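Exo-alpha-sialidase (Clostridium perfringens, PDB 2V72) binds galactose through its family 32 carbohydrate-binding module, the part present here, which probably helps this large bacterial sialidase toxin hold on to host glycans. Local coordinates at residues S67-I81 against G131-E143. Residues are numbered along the deposited sequence; the frame is centred on the assembly and turned at random.
Sequences SIAITPRTSGNNGFI and GGFASIAELNVYE. With CA (calcium ion), chain B; GAL (beta-D-galactopyranose), chain C.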
ATOM      1  N   SER A  67      10.756  -4.428  -5.729  1.00 47.61           N
ATOM      2  CA  SER A  67       9.654  -3.585  -6.216  1.00 46.70           C
ATOM      3  C   SER A  67       8.332  -3.782  -5.484  1.00 45.93           C
ATOM      4  O   SER A  67       8.122  -4.782  -4.794  1.00 45.46           O
ATOM      5  CB  SER A  67       9.438  -3.750  -7.733  1.00 46.58           C
ATOM      6  OG  SER A  67       8.887  -5.014  -8.047  1.00 46.14           O
ATOM      7  N   ILE A  68       7.447  -2.802  -5.654  1.00 45.39           N
ATOM      8  CA  ILE A  68       6.102  -2.820  -5.069  1.00 44.83           C
ATOM      9  C   ILE A  68       5.104  -2.327  -6.124  1.00 44.66           C
ATOM     10  O   ILE A  68       5.318  -1.281  -6.740  1.00 44.39           O
ATOM     11  CB  ILE A  68       6.026  -1.936  -3.786  1.00 44.58           C
ATOM     12  CG1 ILE A  68       6.995  -2.454  -2.713  1.00 44.13           C
ATOM     13  CG2 ILE A  68       4.606  -1.893  -3.228  1.00 44.49           C
ATOM     14  CD1 ILE A  68       7.506  -1.392  -1.772  1.00 42.70           C
ATOM     15  N   ALA A  69       4.033  -3.089  -6.334  1.00 44.49           N
ATOM     16  CA  ALA A  69       2.960  -2.678  -7.236  1.00 44.84           C
ATOM     17  C   ALA A  69       1.705  -2.298  -6.458  1.00 44.98           C
ATOM     18  O   ALA A  69       1.125  -3.118  -5.738  1.00 44.95           O
ATOM     19  CB  ALA A  69       2.659  -3.766  -8.266  1.00 44.68           C
ATOM     20  N   ILE A  70       1.305  -1.039  -6.609  1.00 45.48           N
ATOM     21  CA  ILE A  70       0.129  -0.482  -5.938  1.00 45.66           C
ATOM     22  C   ILE A  70      -1.010  -0.336  -6.950  1.00 45.84           C
ATOM     23  O   ILE A  70      -1.009   0.576  -7.791  1.00 45.56           O
ATOM     24  CB  ILE A  70       0.448   0.886  -5.273  1.00 45.86           C
ATOM     25  CG1 ILE A  70       1.613   0.760  -4.278  1.00 46.64           C
ATOM     26  CG2 ILE A  70      -0.790   1.468  -4.596  1.00 45.01           C
ATOM     27  CD1 ILE A  70       3.003   0.961  -4.911  1.00 48.32           C
ATOM     28  N   THR A  71      -1.972  -1.250  -6.857  1.00 46.03           N
ATOM     29  CA  THR A  71      -3.137  -1.281  -7.741  1.00 46.06           C
ATOM     30  C   THR A  71      -4.282  -0.430  -7.173  1.00 46.25           C
ATOM     31  O   THR A  71      -4.838  -0.753  -6.120  1.00 46.23           O
ATOM     32  CB  THR A  71      -3.633  -2.725  -7.936  1.00 45.99           C
ATOM     33  OG1 THR A  71      -2.531  -3.565  -8.309  1.00 46.11           O
ATOM     34  CG2 THR A  71      -4.737  -2.801  -8.996  1.00 46.00           C
ATOM     35  N   PRO A  72      -4.635   0.666  -7.871  1.00 46.48           N
ATOM     36  CA  PRO A  72      -5.776   1.476  -7.472  1.00 46.62           C
ATOM     37  C   PRO A  72      -7.102   0.743  -7.650  1.00 47.24           C
ATOM     38  O   PRO A  72      -7.149  -0.345  -8.236  1.00 47.35           O
ATOM     39  CB  PRO A  72      -5.707   2.678  -8.431  1.00 46.43           C
ATOM     40  CG  PRO A  72      -4.340   2.659  -8.991  1.00 46.07           C
ATOM     41  CD  PRO A  72      -3.969   1.225  -9.062  1.00 46.25           C
ATOM     42  N   ARG A  73      -8.172   1.348  -7.149  1.00 48.05           N
ATOM     43  CA  ARG A  73      -9.520   0.831  -7.339  1.00 48.73           C
ATOM     44  C   ARG A  73      -9.877   0.682  -8.818  1.00 49.68           C
ATOM     45  O   ARG A  73      -9.628   1.566  -9.635  1.00 49.70           O
ATOM     46  CB  ARG A  73     -10.544   1.707  -6.618  1.00 48.42           C
ATOM     47  CG  ARG A  73     -10.590   3.158  -7.062  1.00 47.62           C
ATOM     48  CD  ARG A  73     -11.461   3.979  -6.131  1.00 45.57           C
ATOM     49  NE  ARG A  73     -12.837   3.497  -6.104  1.00 44.79           N
ATOM     50  CZ  ARG A  73     -13.696   3.704  -5.109  1.00 44.50           C
ATOM     51  NH1 ARG A  73     -13.334   4.383  -4.022  1.00 43.75           N
ATOM     52  NH2 ARG A  73     -14.921   3.215  -5.197  1.00 44.08           N
ATOM     53  N   THR A  74     -10.462  -0.465  -9.135  1.00 50.99           N
ATOM     54  CA  THR A  74     -10.789  -0.868 -10.496  1.00 52.07           C
ATOM     55  C   THR A  74     -11.904   0.018 -11.097  1.00 52.23           C
ATOM     56  O   THR A  74     -12.075   0.086 -12.312  1.00 52.75           O
ATOM     57  CB  THR A  74     -11.152  -2.385 -10.498  1.00 52.08           C
ATOM     58  OG1 THR A  74     -10.628  -3.023 -11.668  1.00 53.53           O
ATOM     59  CG2 THR A  74     -12.649  -2.612 -10.393  1.00 52.63           C
ATOM     60  N   SER A  75     -12.620   0.721 -10.224  1.00 52.23           N
ATOM     61  CA  SER A  75     -13.746   1.574 -10.591  1.00 51.96           C
ATOM     62  C   SER A  75     -13.875   2.693  -9.549  1.00 51.80           C
ATOM     63  O   SER A  75     -13.526   2.499  -8.382  1.00 51.99           O
ATOM     64  CB  SER A  75     -15.022   0.735 -10.650  1.00 51.87           C
ATOM     65  OG  SER A  75     -16.172   1.546 -10.719  1.00 52.13           O
ATOM     66  N   GLY A  76     -14.368   3.856  -9.969  1.00 51.41           N
ATOM     67  CA  GLY A  76     -14.428   5.037  -9.104  1.00 50.91           C
ATOM     68  C   GLY A  76     -13.069   5.701  -8.987  1.00 50.69           C
ATOM     69  O   GLY A  76     -12.059   5.123  -9.386  1.00 50.56           O
ATOM     70  N   ASN A  77     -13.028   6.918  -8.447  1.00 50.52           N
ATOM     71  CA  ASN A  77     -11.735   7.590  -8.230  1.00 50.44           C
ATOM     72  C   ASN A  77     -11.372   7.947  -6.775  1.00 49.81           C
ATOM     73  O   ASN A  77     -10.217   8.262  -6.479  1.00 49.69           O
ATOM     74  CB  ASN A  77     -11.545   8.787  -9.184  1.00 50.70           C
ATOM     75  CG  ASN A  77     -12.533   9.922  -8.944  1.00 52.65           C
ATOM     76  OD1 ASN A  77     -12.453  10.964  -9.607  1.00 54.49           O
ATOM     77  ND2 ASN A  77     -13.463   9.737  -8.008  1.00 53.93           N
ATOM     78  N   ASN A  78     -12.352   7.878  -5.876  1.00 48.98           N
ATOM     79  CA  ASN A  78     -12.138   8.226  -4.471  1.00 48.30           C
ATOM     80  C   ASN A  78     -10.976   7.467  -3.851  1.00 47.64           C
ATOM     81  O   ASN A  78     -10.951   6.231  -3.856  1.00 47.14           O
ATOM     82  CB  ASN A  78     -13.410   7.992  -3.642  1.00 48.35           C
ATOM     83  CG  ASN A  78     -14.302   9.215  -3.577  1.00 48.20           C
ATOM     84  OD1 ASN A  78     -13.834  10.351  -3.650  1.00 49.37           O
ATOM     85  ND2 ASN A  78     -15.595   8.986  -3.418  1.00 48.32           N
ATOM     86  N   GLY A  79     -10.012   8.217  -3.331  1.00 47.23           N
ATOM     87  CA  GLY A  79      -8.863   7.623  -2.660  1.00 47.06           C
ATOM     88  C   GLY A  79      -7.674   7.285  -3.540  1.00 46.95           C
ATOM     89  O   GLY A  79      -6.716   6.675  -3.065  1.00 47.07           O
ATOM     90  N   PHE A  80      -7.735   7.652  -4.823  1.00 46.67           N
ATOM     91  CA  PHE A  80      -6.550   7.605  -5.667  1.00 46.41           C
ATOM     92  C   PHE A  80      -5.507   8.392  -4.880  1.00 46.89           C
ATOM     93  O   PHE A  80      -5.683   9.589  -4.647  1.00 46.91           O
ATOM     94  CB  PHE A  80      -6.779   8.294  -7.027  1.00 45.72           C
ATOM     95  CG  PHE A  80      -7.495   7.451  -8.062  1.00 44.27           C
ATOM     96  CD1 PHE A  80      -7.912   8.033  -9.258  1.00 43.86           C
ATOM     97  CD2 PHE A  80      -7.753   6.104  -7.860  1.00 43.43           C
ATOM     98  CE1 PHE A  80      -8.574   7.283 -10.243  1.00 43.60           C
ATOM     99  CE2 PHE A  80      -8.411   5.347  -8.839  1.00 43.81           C
ATOM    100  CZ  PHE A  80      -8.820   5.939 -10.031  1.00 43.26           C
ATOM    101  N   ILE A  81      -4.446   7.723  -4.439  1.00 47.18           N
ATOM    102  CA  ILE A  81      -3.387   8.399  -3.695  1.00 47.54           C
ATOM    103  C   ILE A  81      -2.528   9.207  -4.664  1.00 48.12           C
ATOM    104  O   ILE A  81      -2.045   8.668  -5.663  1.00 48.21           O
ATOM    105  CB  ILE A  81      -2.520   7.402  -2.878  1.00 47.41           C
ATOM    106  CG1 ILE A  81      -3.417   6.582  -1.934  1.00 47.19           C
ATOM    107  CG2 ILE A  81      -1.419   8.155  -2.117  1.00 47.49           C
ATOM    108  CD1 ILE A  81      -2.750   5.399  -1.267  1.00 47.03           C
ATOM    109  N   GLY A 131     -10.793  13.158  -3.043  1.00 48.84           N
ATOM    110  CA  GLY A 131     -11.917  13.159  -2.120  1.00 48.27           C
ATOM    111  C   GLY A 131     -11.463  13.277  -0.678  1.00 48.02           C
ATOM    112  O   GLY A 131     -12.295  13.371   0.224  1.00 48.22           O
ATOM    113  N   GLY A 132     -10.145  13.283  -0.467  1.00 47.50           N
ATOM    114  CA  GLY A 132      -9.552  13.278   0.870  1.00 46.85           C
ATOM    115  C   GLY A 132      -9.513  11.875   1.456  1.00 46.61           C
ATOM    116  O   GLY A 132      -9.438  11.706   2.671  1.00 46.77           O
ATOM    117  N   PHE A 133      -9.568  10.872   0.584  1.00 46.40           N
ATOM    118  CA  PHE A 133      -9.510   9.463   0.983  1.00 45.87           C
ATOM    119  C   PHE A 133      -8.231   8.787   0.494  1.00 45.53           C
ATOM    120  O   PHE A 133      -7.447   9.375  -0.249  1.00 45.04           O
ATOM    121  CB  PHE A 133     -10.715   8.688   0.428  1.00 46.18           C
ATOM    122  CG  PHE A 133     -12.046   9.290   0.781  1.00 46.82           C
ATOM    123  CD1 PHE A 133     -12.767  10.008  -0.165  1.00 46.77           C
ATOM    124  CD2 PHE A 133     -12.572   9.143   2.063  1.00 47.66           C
ATOM    125  CE1 PHE A 133     -14.001  10.573   0.158  1.00 47.95           C
ATOM    126  CE2 PHE A 133     -13.800   9.703   2.400  1.00 47.83           C
ATOM    127  CZ  PHE A 133     -14.517  10.418   1.445  1.00 47.49           C
ATOM    128  N   ALA A 134      -8.040   7.544   0.927  1.00 45.03           N
ATOM    129  CA  ALA A 134      -6.984   6.683   0.425  1.00 44.41           C
ATOM    130  C   ALA A 134      -7.602   5.316   0.170  1.00 44.06           C
ATOM    131  O   ALA A 134      -8.320   4.791   1.036  1.00 44.10           O
ATOM    132  CB  ALA A 134      -5.849   6.575   1.443  1.00 44.47           C
ATOM    133  N   SER A 135      -7.342   4.765  -1.014  1.00 42.96           N
ATOM    134  CA  SER A 135      -7.753   3.412  -1.367  1.00 42.30           C
ATOM    135  C   SER A 135      -6.653   2.669  -2.128  1.00 42.52           C
ATOM    136  O   SER A 135      -5.876   3.278  -2.874  1.00 42.48           O
ATOM    137  CB  SER A 135      -9.066   3.409  -2.164  1.00 42.35           C
ATOM    138  OG  SER A 135      -9.001   4.202  -3.340  1.00 41.70           O
ATOM    139  N   ILE A 136      -6.578   1.360  -1.889  1.00 42.44           N
ATOM    140  CA  ILE A 136      -5.686   0.447  -2.589  1.00 42.44           C
ATOM    141  C   ILE A 136      -6.457  -0.861  -2.733  1.00 43.07           C
ATOM    142  O   ILE A 136      -6.874  -1.457  -1.737  1.00 43.07           O
ATOM    143  CB  ILE A 136      -4.350   0.186  -1.813  1.00 42.47           C
ATOM    144  CG1 ILE A 136      -3.451   1.431  -1.807  1.00 42.06           C
ATOM    145  CG2 ILE A 136      -3.584  -0.995  -2.423  1.00 41.89           C
ATOM    146  CD1 ILE A 136      -2.246   1.336  -0.868  1.00 41.79           C
ATOM    147  N   ALA A 137      -6.663  -1.296  -3.971  1.00 43.43           N
ATOM    148  CA  ALA A 137      -7.390  -2.538  -4.228  1.00 43.72           C
ATOM    149  C   ALA A 137      -6.479  -3.757  -4.109  1.00 43.74           C
ATOM    150  O   ALA A 137      -6.909  -4.805  -3.625  1.00 43.80           O
ATOM    151  CB  ALA A 137      -8.097  -2.492  -5.597  1.00 43.54           C
ATOM    152  N   GLU A 138      -5.227  -3.614  -4.543  1.00 44.08           N
ATOM    153  CA  GLU A 138      -4.224  -4.679  -4.420  1.00 44.68           C
ATOM    154  C   GLU A 138      -2.812  -4.139  -4.178  1.00 44.96           C
ATOM    155  O   GLU A 138      -2.421  -3.114  -4.736  1.00 45.07           O
ATOM    156  CB  GLU A 138      -4.212  -5.589  -5.653  1.00 44.92           C
ATOM    157  CG  GLU A 138      -5.261  -6.680  -5.668  1.00 45.54           C
ATOM    158  CD  GLU A 138      -5.152  -7.613  -4.492  1.00 46.57           C
ATOM    159  OE1 GLU A 138      -4.121  -8.311  -4.359  1.00 47.16           O
ATOM    160  OE2 GLU A 138      -6.112  -7.656  -3.699  1.00 47.75           O
ATOM    161  N   LEU A 139      -2.064  -4.845  -3.334  1.00 45.09           N
ATOM    162  CA  LEU A 139      -0.681  -4.516  -3.058  1.00 45.19           C
ATOM    163  C   LEU A 139       0.167  -5.775  -3.155  1.00 44.99           C
ATOM    164  O   LEU A 139      -0.103  -6.775  -2.483  1.00 45.00           O
ATOM    165  CB  LEU A 139      -0.526  -3.865  -1.679  1.00 45.52           C
ATOM    166  CG  LEU A 139       0.877  -3.297  -1.456  1.00 46.24           C
ATOM    167  CD1 LEU A 139       0.826  -1.926  -0.816  1.00 48.12           C
ATOM    168  CD2 LEU A 139       1.773  -4.256  -0.670  1.00 46.73           C
ATOM    169  N   ASN A 140       1.185  -5.714  -4.009  1.00 44.28           N
ATOM    170  CA  ASN A 140       2.078  -6.836  -4.216  1.00 43.84           C
ATOM    171  C   ASN A 140       3.521  -6.425  -3.974  1.00 44.16           C
ATOM    172  O   ASN A 140       3.894  -5.265  -4.195  1.00 44.04           O
ATOM    173  CB  ASN A 140       1.898  -7.399  -5.625  1.00 43.36           C
ATOM    174  CG  ASN A 140       0.623  -8.178  -5.771  1.00 42.31           C
ATOM    175  OD1 ASN A 140       0.555  -9.346  -5.384  1.00 40.63           O
ATOM    176  ND2 ASN A 140      -0.408  -7.536  -6.318  1.00 40.66           N
ATOM    177  N   VAL A 141       4.322  -7.368  -3.490  1.00 44.42           N
ATOM    178  CA  VAL A 141       5.713  -7.075  -3.146  1.00 45.36           C
ATOM    179  C   VAL A 141       6.597  -8.099  -3.823  1.00 45.52           C
ATOM    180  O   VAL A 141       6.337  -9.302  -3.761  1.00 45.71           O
ATOM    181  CB  VAL A 141       5.967  -7.050  -1.613  1.00 45.34           C
ATOM    182  CG1 VAL A 141       7.341  -6.462  -1.309  1.00 46.20           C
ATOM    183  CG2 VAL A 141       4.899  -6.227  -0.894  1.00 45.58           C
ATOM    184  N   TYR A 142       7.631  -7.615  -4.492  1.00 45.88           N
ATOM    185  CA  TYR A 142       8.442  -8.488  -5.315  1.00 46.08           C
ATOM    186  C   TYR A 142       9.858  -8.559  -4.794  1.00 46.56           C
ATOM    187  O   TYR A 142      10.388  -7.564  -4.295  1.00 46.68           O
ATOM    188  CB  TYR A 142       8.387  -8.029  -6.773  1.00 45.78           C
ATOM    189  CG  TYR A 142       6.989  -8.089  -7.332  1.00 45.38           C
ATOM    190  CD1 TYR A 142       6.104  -7.017  -7.170  1.00 45.23           C
ATOM    191  CD2 TYR A 142       6.534  -9.227  -7.991  1.00 45.03           C
ATOM    192  CE1 TYR A 142       4.816  -7.075  -7.669  1.00 45.42           C
ATOM    193  CE2 TYR A 142       5.243  -9.293  -8.496  1.00 45.04           C
ATOM    194  CZ  TYR A 142       4.391  -8.218  -8.327  1.00 45.19           C
ATOM    195  OH  TYR A 142       3.113  -8.280  -8.820  1.00 44.73           O
ATOM    196  N   GLU A 143      10.437  -9.755  -4.870  1.00 47.28           N
ATOM    197  CA  GLU A 143      11.857  -9.974  -4.583  1.00 48.63           C
ATOM    198  C   GLU A 143      12.574 -10.314  -5.892  1.00 48.42           C
ATOM    199  O   GLU A 143      13.769 -10.603  -5.898  1.00 48.74           O
ATOM    200  CB  GLU A 143      12.070 -11.116  -3.571  1.00 48.51           C
ATOM    201  CG  GLU A 143      11.283 -11.006  -2.272  1.00 49.60           C
ATOM    202  CD  GLU A 143      11.859 -11.884  -1.169  1.00 50.19           C
ATOM    203  OE1 GLU A 143      12.898 -11.498  -0.580  1.00 52.35           O
ATOM    204  OE2 GLU A 143      11.280 -12.959  -0.885  1.00 52.48           O
TER
HETATM  205 CA    CA B1139      -8.227  -6.650  -3.134  1.00 42.43          CA
HETATM  206  C1  GAL C1140     -18.529   5.939  -2.747  1.00 48.53           C
HETATM  207  C2  GAL C1140     -17.464   4.944  -3.201  1.00 48.85           C
HETATM  208  C3  GAL C1140     -16.720   4.350  -2.000  1.00 48.25           C
HETATM  209  C4  GAL C1140     -16.273   5.423  -1.005  1.00 48.00           C
HETATM  210  C5  GAL C1140     -17.402   6.392  -0.682  1.00 48.42           C
HETATM  211  C6  GAL C1140     -16.894   7.532   0.196  1.00 47.79           C
HETATM  212  O1  GAL C1140     -19.034   6.597  -3.880  1.00 49.22           O
HETATM  213  O2  GAL C1140     -18.052   3.929  -3.988  1.00 48.29           O
HETATM  214  O3  GAL C1140     -15.579   3.661  -2.456  1.00 47.96           O
HETATM  215  O4  GAL C1140     -15.189   6.153  -1.539  1.00 47.65           O
HETATM  216  O5  GAL C1140     -17.964   6.912  -1.882  1.00 49.00           O
HETATM  217  O6  GAL C1140     -17.988   8.209   0.776  1.00 47.84           O
HETATM  218  O   HOH W   1      -0.610  -4.879  -7.001  1.00 42.66           O
HETATM  219  O   HOH W   2      -7.432   3.355  -5.485  1.00 47.59           O
HETATM  220  O   HOH W   3      -4.397   4.753  -4.764  1.00 45.45           O
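T71 and E138 end an antiparallel strand pair, S67-T71 with E138-Y142, in the beta-sandwich of this F5/8 type C module, at a classic beta bulge. T71 O accepts from both A137 N (2.9 Å) and E138 N. Both bulge residues bind one calcium ion, through A137 O and E138 OE2, with S31, D34, N36 and T39 completing the site. E138 starts beside T71, CB to CB 3.7 Å, then bends at chi2 (-59°) so that its carboxylate turns away from the strand pair; OE2 reaches the calcium at 2.4 Å while OE1 is hydrogen-bonded to Q13 NE2. On the sandwich interior, I70 CG2 packs on CG1 and CD1 of I136, which also meet I81 CD1. On the other face, A69 CB lies at the edge of the Y142 ring, and a water joins A69 O, T71 OG1 and N140 ND2.

Beyond the bulge the partner is the loop R73-G79, which supplies R73 and N78 to the galactose pocket, while F133 comes from the facing segment. R73 can be followed outward: from CB, with CG between the backbone N and carbonyl carbon (chi1 60°), the chain runs past S135, where CD lies 3.7 Å from OG. A bend at chi3 then brings NE to S75 O, in the guanidinium plane, while NH1 and NH2 both donate to galactose O3. NH1 also donates to N78 O, which takes a second bond from S135 OG (2.9 Å) on a lone pair. S75 O and N78 O thus hold the guanidinium directly, and S135 probably acts at second hand by steadying the N78 carbonyl. N78 and F133 lie side by side, amide and ring planes 69° apart, with OD1 at the ring edge. F133 CZ, the far atom of the ring, lies 3.9 Å from galactose C6.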